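Local coordinates for protein AvrA (Salmonella typhimurium, PDB 6BE0) that probably transfers acetyl groups from acetyl-CoA to serine and threonine residues of target proteins, and binds inositol hexakisphosphate and coenzyme A, at residues A[81-86]-A[193-198]. Sequence-based numbering, arbitrary orientation.
Sequences KKYPEL and LAKKLQ. With IHP (inositol hexakisphosphate), chain B.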
loop_
_atom_site.group_PDB
_atom_site.type_symbol
_atom_site.label_atom_id
_atom_site.label_comp_id
_atom_site.label_asym_id
_atom_site.label_seq_id
_atom_site.Cartn_x
_atom_site.Cartn_y
_atom_site.Cartn_z
ATOM N N LYS A 81 -7.285 4.658 -15.127
ATOM C CA LYS A 81 -7.139 4.928 -16.552
ATOM C C LYS A 81 -5.878 4.248 -17.072
ATOM O O LYS A 81 -5.883 3.637 -18.141
ATOM C CB LYS A 81 -7.089 6.433 -16.823
ATOM C CG LYS A 81 -7.210 6.793 -18.296
ATOM C CD LYS A 81 -7.412 8.286 -18.498
ATOM C CE LYS A 81 -7.530 8.634 -19.975
ATOM N NZ LYS A 81 -7.781 10.088 -20.192
ATOM N N LYS A 82 -4.798 4.348 -16.303
ATOM C CA LYS A 82 -3.540 3.703 -16.661
ATOM C C LYS A 82 -3.675 2.179 -16.674
ATOM O O LYS A 82 -3.124 1.514 -17.552
ATOM C CB LYS A 82 -2.431 4.122 -15.694
ATOM C CG LYS A 82 -1.071 3.531 -16.035
ATOM C CD LYS A 82 0.036 4.078 -15.148
ATOM C CE LYS A 82 1.394 3.549 -15.586
ATOM N NZ LYS A 82 2.524 4.218 -14.884
ATOM N N TYR A 83 -4.407 1.635 -15.703
ATOM C CA TYR A 83 -4.614 0.188 -15.603
ATOM C C TYR A 83 -6.095 -0.165 -15.476
ATOM O O TYR A 83 -6.630 -0.210 -14.370
ATOM C CB TYR A 83 -3.835 -0.375 -14.417
ATOM C CG TYR A 83 -2.348 -0.354 -14.648
ATOM C CD1 TYR A 83 -1.766 -1.201 -15.580
ATOM C CD2 TYR A 83 -1.525 0.518 -13.949
ATOM C CE1 TYR A 83 -0.409 -1.187 -15.807
ATOM C CE2 TYR A 83 -0.163 0.540 -14.168
ATOM C CZ TYR A 83 0.388 -0.314 -15.100
ATOM O OH TYR A 83 1.743 -0.298 -15.326
ATOM N N PRO A 84 -6.763 -0.416 -16.616
ATOM C CA PRO A 84 -8.196 -0.737 -16.646
ATOM C C PRO A 84 -8.599 -1.974 -15.836
ATOM O O PRO A 84 -9.759 -2.067 -15.432
ATOM C CB PRO A 84 -8.465 -0.968 -18.137
ATOM C CG PRO A 84 -7.436 -0.157 -18.832
ATOM C CD PRO A 84 -6.215 -0.253 -17.976
ATOM N N GLU A 85 -7.671 -2.899 -15.608
ATOM C CA GLU A 85 -7.981 -4.126 -14.874
ATOM C C GLU A 85 -7.745 -3.972 -13.371
ATOM O O GLU A 85 -8.022 -4.888 -12.594
ATOM C CB GLU A 85 -7.146 -5.292 -15.412
ATOM C CG GLU A 85 -7.489 -5.686 -16.845
ATOM C CD GLU A 85 -6.697 -6.887 -17.331
ATOM O OE1 GLU A 85 -5.855 -7.402 -16.564
ATOM O OE2 GLU A 85 -6.919 -7.317 -18.485
ATOM N N LEU A 86 -7.240 -2.811 -12.971
ATOM C CA LEU A 86 -6.888 -2.549 -11.579
ATOM C C LEU A 86 -8.100 -2.602 -10.650
ATOM O O LEU A 86 -8.033 -3.190 -9.571
ATOM C CB LEU A 86 -6.205 -1.184 -11.464
ATOM C CG LEU A 86 -5.865 -0.685 -10.057
ATOM C CD1 LEU A 86 -4.802 -1.557 -9.411
ATOM C CD2 LEU A 86 -5.417 0.769 -10.109
ATOM N N LEU A 193 1.222 0.250 -3.779
ATOM C CA LEU A 193 0.957 -1.168 -3.564
ATOM C C LEU A 193 -0.291 -1.621 -4.315
ATOM O O LEU A 193 -0.337 -2.732 -4.839
ATOM C CB LEU A 193 0.804 -1.460 -2.070
ATOM C CG LEU A 193 2.077 -1.349 -1.228
ATOM C CD1 LEU A 193 1.748 -1.492 0.250
ATOM C CD2 LEU A 193 3.108 -2.382 -1.651
ATOM N N ALA A 194 -1.298 -0.754 -4.367
ATOM C CA ALA A 194 -2.541 -1.066 -5.067
ATOM C C ALA A 194 -2.262 -1.436 -6.520
ATOM O O ALA A 194 -2.805 -2.413 -7.037
ATOM C CB ALA A 194 -3.501 0.108 -4.994
ATOM N N LYS A 195 -1.407 -0.655 -7.169
ATOM C CA LYS A 195 -1.056 -0.902 -8.560
ATOM C C LYS A 195 -0.195 -2.157 -8.693
ATOM O O LYS A 195 -0.299 -2.884 -9.678
ATOM C CB LYS A 195 -0.338 0.314 -9.154
ATOM C CG LYS A 195 -1.285 1.314 -9.814
ATOM C CD LYS A 195 -1.010 2.755 -9.398
ATOM C CE LYS A 195 0.280 3.294 -9.993
ATOM N NZ LYS A 195 0.467 4.740 -9.677
ATOM N N LYS A 196 0.646 -2.414 -7.696
ATOM C CA LYS A 196 1.479 -3.613 -7.696
ATOM C C LYS A 196 0.650 -4.873 -7.442
ATOM O O LYS A 196 0.971 -5.945 -7.955
ATOM C CB LYS A 196 2.588 -3.497 -6.647
ATOM C CG LYS A 196 3.678 -2.491 -6.995
ATOM C CD LYS A 196 4.496 -2.948 -8.196
ATOM C CE LYS A 196 5.616 -1.970 -8.521
ATOM N NZ LYS A 196 5.099 -0.664 -9.021
ATOM N N LEU A 197 -0.412 -4.742 -6.650
ATOM C CA LEU A 197 -1.314 -5.861 -6.393
ATOM C C LEU A 197 -1.926 -6.366 -7.698
ATOM O O LEU A 197 -2.229 -7.552 -7.837
ATOM C CB LEU A 197 -2.420 -5.456 -5.414
ATOM C CG LEU A 197 -2.027 -5.314 -3.942
ATOM C CD1 LEU A 197 -3.142 -4.635 -3.158
ATOM C CD2 LEU A 197 -1.693 -6.664 -3.331
ATOM N N GLN A 198 -2.106 -5.456 -8.649
ATOM C CA GLN A 198 -2.623 -5.810 -9.967
ATOM C C GLN A 198 -1.545 -6.478 -10.815
ATOM O O GLN A 198 -1.775 -7.527 -11.413
ATOM C CB GLN A 198 -3.161 -4.563 -10.677
ATOM C CG GLN A 198 -3.247 -4.671 -12.199
ATOM C CD GLN A 198 -4.072 -5.852 -12.661
ATOM O OE1 GLN A 198 -4.880 -6.395 -11.905
ATOM N NE2 GLN A 198 -3.873 -6.261 -13.911
HETATM C C1 IHP B . 6.405 1.714 -13.071
HETATM C C2 IHP B . 6.047 2.226 -11.681
HETATM C C3 IHP B . 7.281 2.719 -10.943
HETATM C C4 IHP B . 8.025 3.749 -11.767
HETATM C C5 IHP B . 8.509 3.089 -13.045
HETATM C C6 IHP B . 7.325 2.625 -13.880
HETATM O O11 IHP B . 5.200 1.480 -13.779
HETATM P P1 IHP B . 4.695 -0.026 -13.926
HETATM O O21 IHP B . 3.191 -0.068 -13.774
HETATM O O31 IHP B . 5.311 -0.906 -12.858
HETATM O O41 IHP B . 5.076 -0.543 -15.288
HETATM O O12 IHP B . 5.056 3.274 -11.775
HETATM P P2 IHP B . 3.620 3.064 -11.141
HETATM O O22 IHP B . 3.006 1.773 -11.626
HETATM O O32 IHP B . 3.705 3.012 -9.634
HETATM O O42 IHP B . 2.722 4.212 -11.547
HETATM O O13 IHP B . 6.905 3.257 -9.675
HETATM P P3 IHP B . 7.316 2.478 -8.347
HETATM O O23 IHP B . 6.192 2.559 -7.342
HETATM O O33 IHP B . 7.608 1.024 -8.637
HETATM O O43 IHP B . 8.543 3.116 -7.750
HETATM O O14 IHP B . 9.093 4.341 -11.004
HETATM P P4 IHP B . 10.451 3.575 -10.591
HETATM O O24 IHP B . 10.760 3.859 -9.139
HETATM O O34 IHP B . 10.338 2.079 -10.778
HETATM O O44 IHP B . 11.597 4.096 -11.413
HETATM O O15 IHP B . 9.336 3.965 -13.813
HETATM P P5 IHP B . 10.495 3.340 -14.695
HETATM O O25 IHP B . 10.268 1.854 -14.874
HETATM O O35 IHP B . 10.504 4.013 -16.044
HETATM O O45 IHP B . 11.836 3.547 -14.034
HETATM O O16 IHP B . 6.609 3.748 -14.391
HETATM P P6 IHP B . 6.269 3.805 -15.917
HETATM O O26 IHP B . 5.783 5.185 -16.277
HETATM O O36 IHP B . 7.495 3.482 -16.731
HETATM O O46 IHP B . 5.180 2.814 -16.246
#
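Leu86 lies against the helix 186-199 and makes the main apolar contact with it. Its CG is anti to the backbone N (chi1 175°), which carries both methyl groups to the helix. CD1 of Leu86 touches both the carbonyl O of Ala194 and CB of Gln198, the latter at 3.7 Å. CD2 of Leu86 meets CG of Lys195 at 4.2 Å. The same CG of Lys195 approaches the Tyr83 ring obliquely, 4.2 Å from CD2 of the tyrosine. Gln198 lies across Glu85. The carboxylate and amide planes are 90° apart, and Glu85 OE1 is 3.5 Å from Gln198 NE2. A type I beta turn from Tyr83 to Leu86 brings Glu85 and Leu86 to the helix, and Leu86 N bonds to Tyr83 O within it. The lysines of both segments converge on inositol hexakisphosphate. Lys82 reaches it fully extended, and NZ makes weak hydrogen bonds to O46 and O42, both 3.3 Å. Lys195 instead bends at chi2 and chi3. Its NZ gives a weak hydrogen bond to O42 at 3.0 Å, so this one oxygen links the two segments. Lys195 NZ also forms a salt bridge with Glu295. Lys196 donates to O33 of another phosphate, Lys196 NZ to O33 being 3.0 Å. Lys238, His239, Lys263 and Lys291 also bind the ligand. The contact supplies Lys82, Tyr83, Lys195 and Lys196 to the basic inositol hexakisphosphate pocket of this YopJ-family acetyltransferase.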